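Local coordinates for protein gene activator AphA (Vibrio cholerae, PDB 1YG2) that activates virulence genes in the cholera bacterium and, as a winged-helix transcription factor, probably does so by binding DNA at their promoters, at residues A[5-8]-A[9-13]; A[130-134]-A[135-139]. One frame throughout, in Å; residues are numbered along the deposited sequence.

How the contacts relate
Each contact is local, within consecutive residues, and the two come in series along the chain. Contact 1 belongs to helix 3-13, the first helix of the N-terminal, PadR-like winged-helix part; contact 2 runs off the C-terminal end of helix 108-136, in the C-terminal part of the chain. They lie on different helices, with centres about 24 Å and nearest atoms about 13 Å apart, and do not touch. Contact 1 is largely buried and meets the second subunit, whereas contact 2 lies at the surface and packs on helix 145-177 of its own chain. One thus belongs to the probable DNA-binding module, the other to its helical C-terminal extension.

Contact 1. Residues A[5-8]-A[9-13]; sequences HVIL and TVLST
T9 turns its side chain back along helix 3-13 to the carbonyl of H5, one turn earlier. Its CB lies 3.5 Å from V6 O, in van der Waals contact. From there OG1 sits beside the backbone N and opposite the carbonyl carbon (chi1 -57°), a rotation that brings the hydroxyl to the H5 carbonyl, and T9 OG1 donates a hydrogen bond to H5 O at 2.7 Å. The same oxygen takes the helical bond from T9 N, at 2.9 Å between T9 N and H5 O. The two donors reach H5 O from opposite faces of its carbonyl plane, so one acceptor is gripped twice and the buried hydroxyl is satisfied within its own helix.

Two residues on, L11 N bonds to I7 O at 3.3 Å, nearly straight at 171°, and I7 CG2 and L11 CD1 come loosely together at 4.5 Å. V10 brings CG2 to 3.5 Å from V6 O.

The helix is wedged between several elements. I7 and L8 pack on M47 of helix 37-49, L8 and T9 on L79 of helix 73-84, and L8 and L11 on I71 of strand 69-71, while V6 and T9 also meet A98 and A102 of the second subunit.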
ATOM      1  N   HIS A   5      17.658  -7.193  -3.227  1.00 33.55           N
ATOM      2  CA  HIS A   5      17.612  -8.027  -2.027  1.00 34.31           C
ATOM      3  C   HIS A   5      16.675  -9.207  -2.255  1.00 31.22           C
ATOM      4  O   HIS A   5      16.887 -10.300  -1.732  1.00 32.71           O
ATOM      5  CB  HIS A   5      17.162  -7.216  -0.815  1.00 33.80           C
ATOM      6  CG  HIS A   5      17.967  -5.981  -0.599  1.00 35.72           C
ATOM      7  ND1 HIS A   5      17.532  -4.731  -0.996  1.00 36.65           N
ATOM      8  CD2 HIS A   5      19.221  -5.807  -0.120  1.00 32.58           C
ATOM      9  CE1 HIS A   5      18.485  -3.847  -0.776  1.00 35.70           C
ATOM     10  NE2 HIS A   5      19.524  -4.474  -0.244  1.00 36.00           N
ATOM     11  N   VAL A   6      15.638  -8.981  -3.043  1.00 32.47           N
ATOM     12  CA  VAL A   6      14.695 -10.043  -3.352  1.00 32.72           C
ATOM     13  C   VAL A   6      15.454 -11.110  -4.136  1.00 32.84           C
ATOM     14  O   VAL A   6      15.250 -12.301  -3.933  1.00 34.04           O
ATOM     15  CB  VAL A   6      13.517  -9.499  -4.179  1.00 33.51           C
ATOM     16  CG1 VAL A   6      12.646 -10.656  -4.688  1.00 35.79           C
ATOM     17  CG2 VAL A   6      12.691  -8.540  -3.308  1.00 29.25           C
ATOM     18  N   ILE A   7      16.357 -10.671  -5.010  1.00 34.91           N
ATOM     19  CA  ILE A   7      17.169 -11.580  -5.813  1.00 34.33           C
ATOM     20  C   ILE A   7      18.254 -12.235  -4.954  1.00 35.79           C
ATOM     21  O   ILE A   7      18.517 -13.435  -5.080  1.00 37.79           O
ATOM     22  CB  ILE A   7      17.821 -10.828  -6.976  1.00 36.44           C
ATOM     23  CG1 ILE A   7      16.730 -10.280  -7.900  1.00 35.86           C
ATOM     24  CG2 ILE A   7      18.759 -11.747  -7.734  1.00 35.49           C
ATOM     25  CD1 ILE A   7      17.246  -9.282  -8.924  1.00 34.48           C
ATOM     26  N   LEU A   8      18.884 -11.464  -4.078  1.00 32.39           N
ATOM     27  CA  LEU A   8      19.915 -12.031  -3.214  1.00 35.01           C
ATOM     28  C   LEU A   8      19.341 -13.148  -2.341  1.00 35.25           C
ATOM     29  O   LEU A   8      20.010 -14.147  -2.063  1.00 35.89           O
ATOM     30  CB  LEU A   8      20.532 -10.940  -2.334  1.00 33.68           C
ATOM     31  CG  LEU A   8      21.436  -9.913  -3.042  1.00 35.54           C
ATOM     32  CD1 LEU A   8      22.037  -8.938  -2.039  1.00 36.04           C
ATOM     33  CD2 LEU A   8      22.558 -10.644  -3.740  1.00 35.59           C
ATOM     34  N   THR A   9      18.099 -12.976  -1.906  1.00 35.64           N
ATOM     35  CA  THR A   9      17.439 -13.970  -1.059  1.00 35.12           C
ATOM     36  C   THR A   9      17.385 -15.313  -1.771  1.00 35.82           C
ATOM     37  O   THR A   9      17.673 -16.359  -1.191  1.00 37.01           O
ATOM     38  CB  THR A   9      16.003 -13.543  -0.724  1.00 36.86           C
ATOM     39  OG1 THR A   9      16.027 -12.255  -0.099  1.00 35.05           O
ATOM     40  CG2 THR A   9      15.348 -14.559   0.211  1.00 37.12           C
ATOM     41  N   VAL A  10      17.009 -15.284  -3.038  1.00 37.20           N
ATOM     42  CA  VAL A  10      16.940 -16.511  -3.809  1.00 38.50           C
ATOM     43  C   VAL A  10      18.302 -17.200  -3.778  1.00 40.08           C
ATOM     44  O   VAL A  10      18.415 -18.367  -3.412  1.00 40.34           O
ATOM     45  CB  VAL A  10      16.571 -16.217  -5.276  1.00 38.10           C
ATOM     46  CG1 VAL A  10      16.586 -17.505  -6.087  1.00 39.66           C
ATOM     47  CG2 VAL A  10      15.213 -15.555  -5.348  1.00 37.63           C
ATOM     48  N   LEU A  11      19.337 -16.457  -4.149  1.00 40.12           N
ATOM     49  CA  LEU A  11      20.687 -16.996  -4.202  1.00 40.52           C
ATOM     50  C   LEU A  11      21.260 -17.398  -2.859  1.00 40.92           C
ATOM     51  O   LEU A  11      22.220 -18.155  -2.801  1.00 42.05           O
ATOM     52  CB  LEU A  11      21.623 -15.989  -4.888  1.00 40.41           C
ATOM     53  CG  LEU A  11      21.266 -15.715  -6.354  1.00 40.88           C
ATOM     54  CD1 LEU A  11      22.126 -14.593  -6.913  1.00 41.10           C
ATOM     55  CD2 LEU A  11      21.466 -16.996  -7.168  1.00 43.04           C
ATOM     56  N   SER A  12      20.687 -16.901  -1.774  1.00 43.81           N
ATOM     57  CA  SER A  12      21.209 -17.257  -0.458  1.00 48.65           C
ATOM     58  C   SER A  12      20.962 -18.719  -0.099  1.00 49.58           C
ATOM     59  O   SER A  12      21.661 -19.280   0.739  1.00 48.21           O
ATOM     60  CB  SER A  12      20.608 -16.360   0.621  1.00 50.53           C
ATOM     61  OG  SER A  12      21.047 -15.029   0.448  1.00 54.22           O
ATOM     62  N   THR A  13      19.964 -19.336  -0.718  1.00 51.99           N
ATOM     63  CA  THR A  13      19.686 -20.736  -0.433  1.00 56.08           C
ATOM     64  C   THR A  13      20.503 -21.627  -1.372  1.00 56.55           C
ATOM     65  O   THR A  13      21.044 -22.643  -0.946  1.00 58.09           O
ATOM     66  CB  THR A  13      18.189 -21.054  -0.584  1.00 56.74           C
ATOM     67  OG1 THR A  13      17.782 -20.830  -1.935  1.00 62.10           O
ATOM     68  CG2 THR A  13      17.370 -20.162   0.316  1.00 58.56           C
TER

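Contact 2. Residues A[130-134]-A[135-139]; sequences QEIEA and AYYAN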
ATOM      1  N   GLN A 130      -6.875 -17.811  -3.993  1.00 44.54           N
ATOM      2  CA  GLN A 130      -7.522 -18.854  -3.208  1.00 45.60           C
ATOM      3  C   GLN A 130      -7.352 -20.206  -3.883  1.00 44.46           C
ATOM      4  O   GLN A 130      -7.142 -21.219  -3.217  1.00 45.33           O
ATOM      5  CB  GLN A 130      -9.001 -18.534  -3.009  1.00 46.51           C
ATOM      6  CG  GLN A 130      -9.215 -17.317  -2.138  1.00 48.73           C
ATOM      7  CD  GLN A 130     -10.670 -16.954  -1.992  1.00 50.61           C
ATOM      8  OE1 GLN A 130     -11.405 -16.884  -2.977  1.00 50.82           O
ATOM      9  NE2 GLN A 130     -11.095 -16.705  -0.758  1.00 51.67           N
ATOM     10  N   GLU A 131      -7.427 -20.212  -5.209  1.00 45.22           N
ATOM     11  CA  GLU A 131      -7.253 -21.439  -5.978  1.00 45.72           C
ATOM     12  C   GLU A 131      -5.861 -21.980  -5.733  1.00 44.80           C
ATOM     13  O   GLU A 131      -5.670 -23.180  -5.516  1.00 44.00           O
ATOM     14  CB  GLU A 131      -7.420 -21.172  -7.474  1.00 48.60           C
ATOM     15  CG  GLU A 131      -8.863 -20.996  -7.917  1.00 58.76           C
ATOM     16  CD  GLU A 131      -9.012 -20.852  -9.430  1.00 65.30           C
ATOM     17  OE1 GLU A 131      -8.403 -21.662 -10.171  1.00 68.95           O
ATOM     18  OE2 GLU A 131      -9.747 -19.936  -9.871  1.00 66.22           O
ATOM     19  N   ILE A 132      -4.883 -21.085  -5.773  1.00 42.45           N
ATOM     20  CA  ILE A 132      -3.502 -21.479  -5.562  1.00 40.11           C
ATOM     21  C   ILE A 132      -3.280 -22.009  -4.159  1.00 39.61           C
ATOM     22  O   ILE A 132      -2.619 -23.023  -3.990  1.00 38.79           O
ATOM     23  CB  ILE A 132      -2.552 -20.300  -5.814  1.00 40.96           C
ATOM     24  CG1 ILE A 132      -2.577 -19.947  -7.301  1.00 38.82           C
ATOM     25  CG2 ILE A 132      -1.140 -20.655  -5.347  1.00 38.24           C
ATOM     26  CD1 ILE A 132      -1.978 -18.601  -7.619  1.00 43.15           C
ATOM     27  N   GLU A 133      -3.842 -21.338  -3.156  1.00 40.06           N
ATOM     28  CA  GLU A 133      -3.668 -21.776  -1.773  1.00 41.06           C
ATOM     29  C   GLU A 133      -4.226 -23.183  -1.534  1.00 41.87           C
ATOM     30  O   GLU A 133      -3.558 -24.030  -0.944  1.00 39.74           O
ATOM     31  CB  GLU A 133      -4.329 -20.788  -0.803  1.00 42.11           C
ATOM     32  CG  GLU A 133      -4.237 -21.218   0.661  1.00 44.40           C
ATOM     33  CD  GLU A 133      -4.859 -20.215   1.628  1.00 47.87           C
ATOM     34  OE1 GLU A 133      -5.847 -19.551   1.254  1.00 49.35           O
ATOM     35  OE2 GLU A 133      -4.377 -20.104   2.775  1.00 49.57           O
ATOM     36  N   ALA A 134      -5.447 -23.433  -1.996  1.00 43.44           N
ATOM     37  CA  ALA A 134      -6.064 -24.744  -1.812  1.00 45.09           C
ATOM     38  C   ALA A 134      -5.251 -25.842  -2.496  1.00 46.91           C
ATOM     39  O   ALA A 134      -5.094 -26.943  -1.965  1.00 48.64           O
ATOM     40  CB  ALA A 134      -7.488 -24.731  -2.360  1.00 44.99           C
ATOM     41  N   ALA A 135      -4.714 -25.523  -3.666  1.00 48.07           N
ATOM     42  CA  ALA A 135      -3.944 -26.477  -4.452  1.00 48.41           C
ATOM     43  C   ALA A 135      -2.531 -26.799  -3.971  1.00 49.00           C
ATOM     44  O   ALA A 135      -2.094 -27.944  -4.085  1.00 50.61           O
ATOM     45  CB  ALA A 135      -3.899 -26.014  -5.901  1.00 48.78           C
ATOM     46  N   TYR A 136      -1.812 -25.818  -3.436  1.00 46.82           N
ATOM     47  CA  TYR A 136      -0.448 -26.075  -2.990  1.00 46.45           C
ATOM     48  C   TYR A 136      -0.134 -25.674  -1.561  1.00 45.44           C
ATOM     49  O   TYR A 136       0.893 -26.083  -1.029  1.00 46.40           O
ATOM     50  CB  TYR A 136       0.559 -25.370  -3.910  1.00 48.24           C
ATOM     51  CG  TYR A 136       0.333 -25.622  -5.376  1.00 47.45           C
ATOM     52  CD1 TYR A 136      -0.632 -24.910  -6.080  1.00 48.02           C
ATOM     53  CD2 TYR A 136       1.031 -26.622  -6.041  1.00 47.71           C
ATOM     54  CE1 TYR A 136      -0.902 -25.192  -7.413  1.00 48.15           C
ATOM     55  CE2 TYR A 136       0.767 -26.919  -7.377  1.00 48.94           C
ATOM     56  CZ  TYR A 136      -0.201 -26.202  -8.053  1.00 48.81           C
ATOM     57  OH  TYR A 136      -0.485 -26.506  -9.362  1.00 52.69           O
ATOM     58  N   TYR A 137      -0.994 -24.877  -0.940  1.00 44.26           N
ATOM     59  CA  TYR A 137      -0.721 -24.415   0.423  1.00 44.59           C
ATOM     60  C   TYR A 137      -1.899 -24.550   1.371  1.00 44.78           C
ATOM     61  O   TYR A 137      -2.065 -23.728   2.272  1.00 44.07           O
ATOM     62  CB  TYR A 137      -0.293 -22.943   0.403  1.00 42.99           C
ATOM     63  CG  TYR A 137       0.828 -22.614  -0.561  1.00 41.44           C
ATOM     64  CD1 TYR A 137       0.564 -21.965  -1.769  1.00 41.56           C
ATOM     65  CD2 TYR A 137       2.152 -22.915  -0.254  1.00 39.42           C
ATOM     66  CE1 TYR A 137       1.589 -21.617  -2.641  1.00 38.76           C
ATOM     67  CE2 TYR A 137       3.183 -22.571  -1.120  1.00 41.65           C
ATOM     68  CZ  TYR A 137       2.893 -21.918  -2.313  1.00 40.57           C
ATOM     69  OH  TYR A 137       3.912 -21.547  -3.163  1.00 40.23           O
ATOM     70  N   ALA A 138      -2.709 -25.583   1.175  1.00 44.41           N
ATOM     71  CA  ALA A 138      -3.875 -25.803   2.013  1.00 46.87           C
ATOM     72  C   ALA A 138      -3.550 -26.104   3.472  1.00 47.38           C
ATOM     73  O   ALA A 138      -4.185 -25.558   4.365  1.00 49.13           O
ATOM     74  CB  ALA A 138      -4.723 -26.923   1.436  1.00 48.28           C
ATOM     75  N   ASN A 139      -2.567 -26.964   3.717  1.00 48.28           N
ATOM     76  CA  ASN A 139      -2.208 -27.334   5.086  1.00 50.71           C
ATOM     77  C   ASN A 139      -0.737 -27.087   5.421  1.00 50.78           C
ATOM     78  O   ASN A 139       0.139 -27.872   5.045  1.00 50.79           O
ATOM     79  CB  ASN A 139      -2.523 -28.811   5.321  1.00 53.75           C
ATOM     80  CG  ASN A 139      -2.370 -29.218   6.777  1.00 55.52           C
ATOM     81  OD1 ASN A 139      -2.324 -30.403   7.097  1.00 58.04           O
ATOM     82  ND2 ASN A 139      -2.312 -28.235   7.666  1.00 55.21           N
TER
HETATM   83  O   HOH W   1      -3.829 -22.278   3.879  1.00 43.29           O
HETATM   84  O   HOH W   2      -2.494 -27.956  -0.839  1.00 60.66           O
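The C-terminal end of helix 108-136 is where I132 and E133 meet Y136 and Y137, as the chain leaves the helix for a loop. Regular backbone bonds run from A135 N to E131 O, at 3.1 Å, and from Y136 N to I132 O, at 3.0 Å; Y137 is the first residue to depart from helical backbone angles.

I132 serves both tyrosines through one methyl. Its CG2, set opposite the backbone N, comes to the edge of the Y137 ring, close to the ring plane, 4.0 Å from Y137 CE1. The same I132 CG2 is 4.3 Å from Y136 CD1. Y136 CB lies over one face of the Y137 ring, displaced toward its rim.

On another side E133 stretches out fully (chi1 178°, chi2 178°), which holds its carboxylate out from the helix and leaves E133 CG 3.7 Å from Y137 O. Water 1 lies between E133 OE2 and Y137 O, 2.8 Å from Y137 O, tying the side chain to the backbone beyond the helix. E133 OE2 also makes a salt bridge to R155, and Y137 OH bonds to E150, both on helix 145-177. Water 2 links the backbone on the way out, donating to A134 O at 3.0 Å and accepting from A138 N.

A carbonyl such as A134 O, met by water in place of a helical N-H, is characteristic of a helix C-terminus, here entering the connection between two long helices.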